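PDB 6MC8: DNA repair protein PprA from Deinococcus deserti, which binds DNA and takes part in the repair of radiation-induced DNA damage and in genome segregation, probably by forming filaments on the DNA. Local coordinates for residues L85-S90 / L106-P111; R120-T125 / A255-S260; G187-V192 / R265-E270. The protein carries 2 engineered substitutions. All blocks are in the same frame, centred on the assembly; numbering follows the deposited sequence.

Contact 1: L85-S90 / L106-P111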
loop_
_atom_site.group_PDB
_atom_site.type_symbol
_atom_site.label_atom_id
_atom_site.label_comp_id
_atom_site.label_asym_id
_atom_site.label_seq_id
_atom_site.Cartn_x
_atom_site.Cartn_y
_atom_site.Cartn_z
ATOM N N LEU A 85 -0.642 -12.541 -12.769
ATOM C CA LEU A 85 -1.471 -12.069 -11.668
ATOM C C LEU A 85 -1.465 -10.553 -11.538
ATOM O O LEU A 85 -2.356 -9.993 -10.897
ATOM C CB LEU A 85 -1.003 -12.715 -10.367
ATOM C CG LEU A 85 -1.244 -14.218 -10.271
ATOM C CD1 LEU A 85 -0.539 -14.813 -9.073
ATOM C CD2 LEU A 85 -2.727 -14.480 -10.188
ATOM N N HIS A 86 -0.478 -9.883 -12.128
ATOM C CA HIS A 86 -0.445 -8.430 -12.201
ATOM C C HIS A 86 -1.354 -7.877 -13.288
ATOM O O HIS A 86 -1.537 -6.658 -13.358
ATOM C CB HIS A 86 0.986 -7.958 -12.445
ATOM C CG HIS A 86 1.533 -8.365 -13.774
ATOM N ND1 HIS A 86 1.957 -9.645 -14.043
ATOM C CD2 HIS A 86 1.731 -7.656 -14.909
ATOM C CE1 HIS A 86 2.383 -9.711 -15.290
ATOM N NE2 HIS A 86 2.259 -8.517 -15.836
ATOM N N LEU A 87 -1.914 -8.732 -14.131
ATOM C CA LEU A 87 -2.855 -8.340 -15.164
ATOM C C LEU A 87 -4.268 -8.697 -14.723
ATOM O O LEU A 87 -4.480 -9.592 -13.903
ATOM C CB LEU A 87 -2.526 -9.032 -16.489
ATOM C CG LEU A 87 -1.131 -8.783 -17.062
ATOM C CD1 LEU A 87 -0.895 -9.639 -18.289
ATOM C CD2 LEU A 87 -0.911 -7.318 -17.374
ATOM N N GLN A 88 -5.239 -7.982 -15.277
ATOM C CA GLN A 88 -6.645 -8.216 -14.980
ATOM C C GLN A 88 -7.284 -8.971 -16.134
ATOM O O GLN A 88 -7.254 -8.509 -17.277
ATOM C CB GLN A 88 -7.371 -6.896 -14.723
ATOM C CG GLN A 88 -8.828 -7.049 -14.344
ATOM C CD GLN A 88 -9.467 -5.736 -13.939
ATOM O OE1 GLN A 88 -8.817 -4.693 -13.928
ATOM N NE2 GLN A 88 -10.749 -5.780 -13.607
ATOM N N HIS A 89 -7.858 -10.131 -15.831
ATOM C CA HIS A 89 -8.415 -11.029 -16.829
ATOM C C HIS A 89 -9.932 -10.947 -16.816
ATOM O O HIS A 89 -10.548 -10.893 -15.749
ATOM C CB HIS A 89 -7.984 -12.474 -16.566
ATOM C CG HIS A 89 -6.504 -12.685 -16.607
ATOM N ND1 HIS A 89 -5.789 -12.726 -17.782
ATOM C CD2 HIS A 89 -5.606 -12.879 -15.615
ATOM C CE1 HIS A 89 -4.514 -12.931 -17.512
ATOM N NE2 HIS A 89 -4.376 -13.026 -16.204
ATOM N N SER A 90 -10.518 -10.986 -18.001
ATOM C CA SER A 90 -11.990 -10.949 -18.170
ATOM C C SER A 90 -12.420 -11.599 -19.472
ATOM O O SER A 90 -11.615 -11.777 -20.338
ATOM C CB SER A 90 -12.564 -9.596 -18.056
ATOM O OG SER A 90 -12.021 -8.761 -19.010
ATOM N N LEU A 106 -10.057 -11.115 -22.500
ATOM C CA LEU A 106 -9.584 -9.756 -22.306
ATOM C C LEU A 106 -8.486 -9.700 -21.255
ATOM O O LEU A 106 -8.496 -10.446 -20.274
ATOM C CB LEU A 106 -10.728 -8.819 -21.907
ATOM C CG LEU A 106 -11.673 -8.248 -22.968
ATOM C CD1 LEU A 106 -12.654 -9.272 -23.496
ATOM C CD2 LEU A 106 -12.420 -7.065 -22.398
ATOM N N VAL A 107 -7.526 -8.809 -21.488
ATOM C CA VAL A 107 -6.462 -8.498 -20.544
ATOM C C VAL A 107 -6.436 -6.990 -20.369
ATOM O O VAL A 107 -6.192 -6.261 -21.338
ATOM C CB VAL A 107 -5.087 -9.007 -21.008
ATOM C CG1 VAL A 107 -4.008 -8.498 -20.082
ATOM C CG2 VAL A 107 -5.064 -10.515 -21.049
ATOM N N ASP A 108 -6.687 -6.534 -19.135
ATOM C CA ASP A 108 -6.739 -5.117 -18.753
ATOM C C ASP A 108 -7.744 -4.334 -19.594
ATOM O O ASP A 108 -7.519 -3.178 -19.952
ATOM C CB ASP A 108 -5.354 -4.465 -18.810
ATOM C CG ASP A 108 -4.429 -4.949 -17.714
ATOM O OD1 ASP A 108 -4.925 -5.345 -16.643
ATOM O OD2 ASP A 108 -3.203 -4.914 -17.914
ATOM N N GLY A 109 -8.864 -4.974 -19.915
ATOM C CA GLY A 109 -9.937 -4.335 -20.641
ATOM C C GLY A 109 -9.862 -4.424 -22.149
ATOM O O GLY A 109 -10.797 -3.980 -22.824
ATOM N N ALA A 110 -8.791 -4.979 -22.704
ATOM C CA ALA A 110 -8.636 -5.058 -24.141
ATOM C C ALA A 110 -8.656 -6.510 -24.594
ATOM O O ALA A 110 -8.043 -7.363 -23.940
ATOM C CB ALA A 110 -7.331 -4.393 -24.589
ATOM N N PRO A 111 -9.351 -6.831 -25.681
ATOM C CA PRO A 111 -9.295 -8.193 -26.223
ATOM C C PRO A 111 -7.909 -8.531 -26.745
ATOM O O PRO A 111 -7.281 -7.744 -27.453
ATOM C CB PRO A 111 -10.331 -8.164 -27.351
ATOM C CG PRO A 111 -11.254 -7.074 -26.977
ATOM C CD PRO A 111 -10.409 -6.035 -26.320
HETATM O O HOH W 1 -9.838 -7.427 -18.324
HETATM O O HOH W 2 -7.471 -13.089 -20.213
#
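This contact lies at the open end of the antiparallel beta hairpin formed by strands 89-95 and 100-107, where the second strand runs through a tight turn into strand 110-114 of the same three-stranded sheet. The turn, from Val107 to Ala110, is of type I', with both Asp108 and Gly109 at positive phi. Ser90 and Leu106 form a hydrogen-bonded pair: Leu106 N donates to Ser90 O at 2.7 Å, and Ser90 N returns a bond to Leu106 O from above its carbonyl plane. One step on, His89 and Val107 make a non-hydrogen-bonded pair and point their side chains to the other face. The pairing outlasts the regular strand at Asp108, whose N donates to Gln88 O at 2.8 Å, almost straight at 174° and in the carbonyl plane. The same residue answers with its side chain: CG lies anti to its own carbonyl carbon (chi1 -71°), which brings OD1 to Gln88 N, met from above the carboxylate plane. Gln88 and Asp108 thus clasp each other through two bonds, one from backbone to side chain. Leu87 CD1 rests 3.8 Å from Val107 CG1, while Val107 CG2 comes within 4.0 Å of His89 ND1, the side chains of Val107 and His89 pointing the same way; Met129 touches both Leu87 and Val107. His89 is further fixed from helix 62-80, where His77 stacks on its ring, and by Leu84 O, which is bonded to its NE2. Two waters complete the polar network. One joins His89 ND1 to Leu106 O; the other donates to Gln88 O, accepts from Gly109 N at 3.1 Å and lies 2.6 Å from Ser90 OG.

Contact 2: R120-T125 / A255-S260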
loop_
_atom_site.group_PDB
_atom_site.type_symbol
_atom_site.label_atom_id
_atom_site.label_comp_id
_atom_site.label_asym_id
_atom_site.label_seq_id
_atom_site.Cartn_x
_atom_site.Cartn_y
_atom_site.Cartn_z
ATOM N N ARG A 120 -3.505 -23.464 -29.006
ATOM C CA ARG A 120 -2.123 -23.043 -29.216
ATOM C C ARG A 120 -2.020 -21.531 -29.353
ATOM O O ARG A 120 -1.094 -20.913 -28.816
ATOM C CB ARG A 120 -1.545 -23.740 -30.451
ATOM C CG ARG A 120 -0.127 -23.310 -30.798
ATOM C CD ARG A 120 0.465 -24.071 -31.964
ATOM N NE ARG A 120 0.875 -25.419 -31.596
ATOM C CZ ARG A 120 1.293 -26.333 -32.466
ATOM N NH1 ARG A 120 1.353 -26.044 -33.759
ATOM N NH2 ARG A 120 1.649 -27.537 -32.044
ATOM N N ALA A 121 -2.984 -20.917 -30.039
ATOM C CA ALA A 121 -2.949 -19.477 -30.263
ATOM C C ALA A 121 -3.235 -18.705 -28.980
ATOM O O ALA A 121 -2.661 -17.636 -28.749
ATOM C CB ALA A 121 -3.948 -19.103 -31.356
ATOM N N ILE A 122 -4.129 -19.228 -28.138
ATOM C CA ILE A 122 -4.443 -18.576 -26.871
ATOM C C ILE A 122 -3.271 -18.693 -25.905
ATOM O O ILE A 122 -2.912 -17.727 -25.222
ATOM C CB ILE A 122 -5.739 -19.169 -26.285
ATOM C CG1 ILE A 122 -6.941 -18.788 -27.146
ATOM C CG2 ILE A 122 -5.971 -18.717 -24.856
ATOM C CD1 ILE A 122 -8.186 -19.574 -26.819
ATOM N N ALA A 123 -2.639 -19.866 -25.860
ATOM C CA ALA A 123 -1.497 -20.067 -24.978
ATOM C C ALA A 123 -0.287 -19.274 -25.448
ATOM O O ALA A 123 0.548 -18.869 -24.636
ATOM C CB ALA A 123 -1.160 -21.553 -24.886
ATOM N N GLY A 124 -0.178 -19.036 -26.755
ATOM C CA GLY A 124 0.904 -18.208 -27.256
ATOM C C GLY A 124 0.678 -16.732 -26.993
ATOM O O GLY A 124 1.633 -15.964 -26.867
ATOM N N THR A 125 -0.587 -16.316 -26.929
ATOM C CA THR A 125 -0.917 -14.943 -26.561
ATOM C C THR A 125 -0.567 -14.678 -25.102
ATOM O O THR A 125 -0.027 -13.622 -24.757
ATOM C CB THR A 125 -2.405 -14.686 -26.833
ATOM O OG1 THR A 125 -2.678 -14.878 -28.224
ATOM C CG2 THR A 125 -2.815 -13.284 -26.437
ATOM N N ALA A 255 -2.992 -30.095 -24.525
ATOM C CA ALA A 255 -1.650 -30.022 -25.079
ATOM C C ALA A 255 -1.022 -28.644 -24.946
ATOM O O ALA A 255 0.125 -28.463 -25.361
ATOM C CB ALA A 255 -1.662 -30.415 -26.552
ATOM N N HIS A 256 -1.745 -27.666 -24.397
ATOM C CA HIS A 256 -1.281 -26.288 -24.388
ATOM C C HIS A 256 -1.477 -25.592 -23.051
ATOM O O HIS A 256 -1.073 -24.436 -22.909
ATOM C CB HIS A 256 -1.993 -25.495 -25.490
ATOM C CG HIS A 256 -1.831 -26.103 -26.844
ATOM N ND1 HIS A 256 -0.657 -26.023 -27.557
ATOM C CD2 HIS A 256 -2.673 -26.858 -27.585
ATOM C CE1 HIS A 256 -0.793 -26.681 -28.692
ATOM N NE2 HIS A 256 -2.008 -27.194 -28.735
ATOM N N PHE A 257 -2.063 -26.265 -22.069
ATOM C CA PHE A 257 -2.319 -25.696 -20.757
ATOM C C PHE A 257 -2.121 -26.773 -19.706
ATOM O O PHE A 257 -2.604 -27.895 -19.859
ATOM C CB PHE A 257 -3.735 -25.120 -20.666
ATOM C CG PHE A 257 -3.924 -23.848 -21.431
ATOM C CD1 PHE A 257 -3.632 -22.631 -20.847
ATOM C CD2 PHE A 257 -4.376 -23.867 -22.739
ATOM C CE1 PHE A 257 -3.801 -21.460 -21.543
ATOM C CE2 PHE A 257 -4.536 -22.699 -23.443
ATOM C CZ PHE A 257 -4.255 -21.494 -22.841
ATOM N N ALA A 258 -1.406 -26.427 -18.642
ATOM C CA ALA A 258 -1.169 -27.343 -17.542
ATOM C C ALA A 258 -1.335 -26.604 -16.223
ATOM O O ALA A 258 -1.216 -25.382 -16.157
ATOM C CB ALA A 258 0.224 -27.975 -17.627
ATOM N N VAL A 259 -1.610 -27.369 -15.171
ATOM C CA VAL A 259 -1.714 -26.830 -13.820
ATOM C C VAL A 259 -0.327 -26.766 -13.201
ATOM O O VAL A 259 0.374 -27.777 -13.120
ATOM C CB VAL A 259 -2.659 -27.678 -12.954
ATOM C CG1 VAL A 259 -2.589 -27.246 -11.504
ATOM C CG2 VAL A 259 -4.064 -27.540 -13.441
ATOM N N SER A 260 0.066 -25.574 -12.756
ATOM C CA SER A 260 1.328 -25.397 -12.061
ATOM C C SER A 260 1.211 -24.650 -10.741
ATOM O O SER A 260 2.166 -24.673 -9.961
ATOM C CB SER A 260 2.342 -24.666 -12.955
ATOM O OG SER A 260 1.955 -23.329 -13.186
#
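Arg120 and His256 bring the two backbones nearest, with 5.9 Å between their CA atoms, and from there the irregular segment 255-260 leads away from helix 119-127, so that Ala258 to Ser260 make no contact with segment 120-125. The union is made by side chains meeting the helix surface. His256 turns its imidazole so that one ring face lies against Arg120, at the start of segment 120-125: Arg120 CB sits 3.8 Å from the ring centroid and 25° off its normal, a CH-pi contact. On the opposite face is Ala255 CB, offset toward the rim, and the ring is held between the two. Its NE2 is bonded to Asn250 O, which fixes its rotation about the CB-CG bond. The Arg120 chain bends at chi3 (-76°), which brings NE to 3.6 Å from His256 CE1, but the guanidinium plane stands 84° from the ring, so the two do not stack. An alanine in place of His256 would probably uncover Arg120 CB and leave Asn250 O without this partner. In the fold, the contact joins the helix that follows strand 110-114 to the loop that runs from helix 245-250 and leads into strand 261-267. The apolar half is carried by Phe257. Its CZ touches Ala123 CB at 3.7 Å, while Ile122 CG2 reaches the ring edge, near its plane, at 3.8 Å from CZ. The Trp80 ring meets the same phenyl ring, and Ile122 also packs on Ala113. Ala123 CB, pointing at the loop, completes the fit 3.5 Å from His256 O.

Contact 3: G187-V192 / R265-E270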
loop_
_atom_site.group_PDB
_atom_site.type_symbol
_atom_site.label_atom_id
_atom_site.label_comp_id
_atom_site.label_asym_id
_atom_site.label_seq_id
_atom_site.Cartn_x
_atom_site.Cartn_y
_atom_site.Cartn_z
ATOM N N GLY A 187 -4.910 -4.683 -0.532
ATOM C CA GLY A 187 -6.082 -4.144 0.122
ATOM C C GLY A 187 -6.470 -4.930 1.352
ATOM O O GLY A 187 -5.719 -4.978 2.328
ATOM N N GLU A 188 -7.642 -5.551 1.321
ATOM C CA GLU A 188 -8.113 -6.377 2.420
ATOM C C GLU A 188 -7.858 -7.856 2.188
ATOM O O GLU A 188 -8.163 -8.669 3.063
ATOM C CB GLU A 188 -9.607 -6.143 2.652
ATOM C CG GLU A 188 -9.959 -4.724 3.059
ATOM C CD GLU A 188 -9.405 -4.349 4.414
ATOM O OE1 GLU A 188 -9.329 -5.230 5.295
ATOM O OE2 GLU A 188 -9.038 -3.170 4.595
ATOM N N THR A 189 -7.296 -8.219 1.040
ATOM C CA THR A 189 -7.176 -9.605 0.616
ATOM C C THR A 189 -5.758 -10.105 0.867
ATOM O O THR A 189 -4.813 -9.632 0.231
ATOM C CB THR A 189 -7.526 -9.744 -0.864
ATOM O OG1 THR A 189 -8.838 -9.226 -1.100
ATOM C CG2 THR A 189 -7.488 -11.198 -1.283
ATOM N N LEU A 190 -5.614 -11.058 1.780
ATOM C CA LEU A 190 -4.376 -11.807 1.934
ATOM C C LEU A 190 -4.406 -12.994 0.987
ATOM O O LEU A 190 -5.438 -13.652 0.840
ATOM C CB LEU A 190 -4.187 -12.294 3.372
ATOM C CG LEU A 190 -2.886 -13.040 3.676
ATOM C CD1 LEU A 190 -1.695 -12.119 3.550
ATOM C CD2 LEU A 190 -2.920 -13.697 5.031
ATOM N N ALA A 191 -3.283 -13.261 0.335
ATOM C CA ALA A 191 -3.226 -14.324 -0.652
ATOM C C ALA A 191 -1.888 -15.041 -0.591
ATOM O O ALA A 191 -0.874 -14.455 -0.209
ATOM C CB ALA A 191 -3.466 -13.776 -2.046
ATOM N N VAL A 192 -1.896 -16.314 -0.970
ATOM C CA VAL A 192 -0.695 -17.135 -0.999
ATOM C C VAL A 192 -0.753 -18.034 -2.231
ATOM O O VAL A 192 -1.811 -18.575 -2.572
ATOM C CB VAL A 192 -0.522 -17.934 0.315
ATOM C CG1 VAL A 192 -1.714 -18.809 0.615
ATOM C CG2 VAL A 192 0.745 -18.766 0.297
ATOM N N ARG A 265 -7.051 -17.290 -1.191
ATOM C CA ARG A 265 -7.234 -15.901 -0.807
ATOM C C ARG A 265 -8.127 -15.799 0.422
ATOM O O ARG A 265 -8.954 -16.675 0.686
ATOM C CB ARG A 265 -7.834 -15.087 -1.954
ATOM C CG ARG A 265 -6.898 -14.921 -3.129
ATOM C CD ARG A 265 -7.551 -14.161 -4.256
ATOM N NE ARG A 265 -6.657 -13.993 -5.392
ATOM C CZ ARG A 265 -6.550 -14.857 -6.393
ATOM N NH1 ARG A 265 -7.275 -15.962 -6.400
ATOM N NH2 ARG A 265 -5.711 -14.618 -7.383
ATOM N N GLU A 266 -7.943 -14.721 1.176
ATOM C CA GLU A 266 -8.705 -14.463 2.386
ATOM C C GLU A 266 -8.922 -12.967 2.547
ATOM O O GLU A 266 -7.969 -12.188 2.520
ATOM C CB GLU A 266 -7.996 -15.014 3.620
ATOM C CG GLU A 266 -8.762 -14.800 4.906
ATOM C CD GLU A 266 -10.043 -15.600 4.972
ATOM O OE1 GLU A 266 -10.097 -16.709 4.410
ATOM O OE2 GLU A 266 -11.010 -15.106 5.574
ATOM N N THR A 267 -10.176 -12.576 2.724
ATOM C CA THR A 267 -10.553 -11.181 2.867
ATOM C C THR A 267 -11.099 -10.935 4.267
ATOM O O THR A 267 -11.721 -11.809 4.871
ATOM C CB THR A 267 -11.607 -10.786 1.833
ATOM O OG1 THR A 267 -12.801 -11.542 2.059
ATOM C CG2 THR A 267 -11.110 -11.082 0.438
ATOM N N GLY A 268 -10.847 -9.740 4.783
ATOM C CA GLY A 268 -11.447 -9.339 6.037
ATOM C C GLY A 268 -10.589 -9.519 7.271
ATOM O O GLY A 268 -9.401 -9.191 7.273
ATOM N N ARG A 269 -11.198 -10.048 8.332
ATOM C CA ARG A 269 -10.547 -10.067 9.636
ATOM C C ARG A 269 -9.574 -11.232 9.752
ATOM O O ARG A 269 -8.595 -11.165 10.502
ATOM C CB ARG A 269 -11.615 -10.112 10.731
ATOM C CG ARG A 269 -11.127 -9.857 12.144
ATOM C CD ARG A 269 -10.995 -11.128 12.960
ATOM N NE ARG A 269 -12.287 -11.768 13.180
ATOM C CZ ARG A 269 -12.437 -12.986 13.682
ATOM N NH1 ARG A 269 -13.648 -13.491 13.854
ATOM N NH2 ARG A 269 -11.373 -13.693 14.029
ATOM N N GLU A 270 -9.816 -12.304 9.000
ATOM C CA GLU A 270 -8.934 -13.462 9.043
ATOM C C GLU A 270 -7.645 -13.235 8.266
ATOM O O GLU A 270 -6.688 -13.990 8.448
ATOM C CB GLU A 270 -9.660 -14.694 8.500
ATOM C CG GLU A 270 -10.812 -15.194 9.362
ATOM C CD GLU A 270 -12.121 -14.470 9.099
ATOM O OE1 GLU A 270 -12.162 -13.601 8.207
ATOM O OE2 GLU A 270 -13.113 -14.772 9.791
#
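Leu190 N and Glu266 O form a 2.7 Å bond, matched by Glu266 N to Leu190 O at the same length; in both the donor lies nearly along the C=O axis. This reciprocal couple defines an antiparallel hydrogen-bonded pair, and the strand segments 189-192 and 265-267 run at 166° with axes 4.5 Å apart. Thr189 with Thr267 and Ala191 with Arg265 are the flanking non-hydrogen-bonded pairs, their side chains on one face. There Thr267 CG2 lies 3.3 Å from Thr189 OG1, the two threonines side by side. Arg265 CG, anti to the carbonyl carbon (chi1 -68°), lies against Ala191 CB at 3.8 Å; from there the chain runs extended and carries the guanidinium to a salt bridge with Asp78. Past the pairing, Gly268 N makes a weak bond to Glu188 O. The opposite face carries Leu190 and Glu266; the Glu266 chain bends at chi2, and its OE1 forms a salt bridge with Arg276. Strand 261-267 is the outermost of the four-stranded antiparallel sheet within this chain; strand 179-186 flanks 189-195 on its other edge, and helix 274-304 covers the Leu190 side, with Trp277 on Leu190 and Met280 on Glu266.

How the contacts relate
Contacts 1 and 3 are both antiparallel strand pairings, in the three-stranded and four-stranded sheets respectively, and rest mainly on backbone hydrogen bonds, contact 1 adding a carboxylate and two waters; contact 2 joins a helix to an irregular loop through side chains, with ring and apolar packing. The centre of contact 2 is nearest the centre of the chain, about 9 Å from it, against about 16 Å for contact 1 and about 21 Å for contact 3; all three are partly buried. Strand 110-114 leads from contact 1 into the helix of contact 2, whose loop leads into strand 261-267 of contact 3. Contacts 1 and 3 touch where Leu85 CD2 packs 4.1 Å from Arg265 NH2.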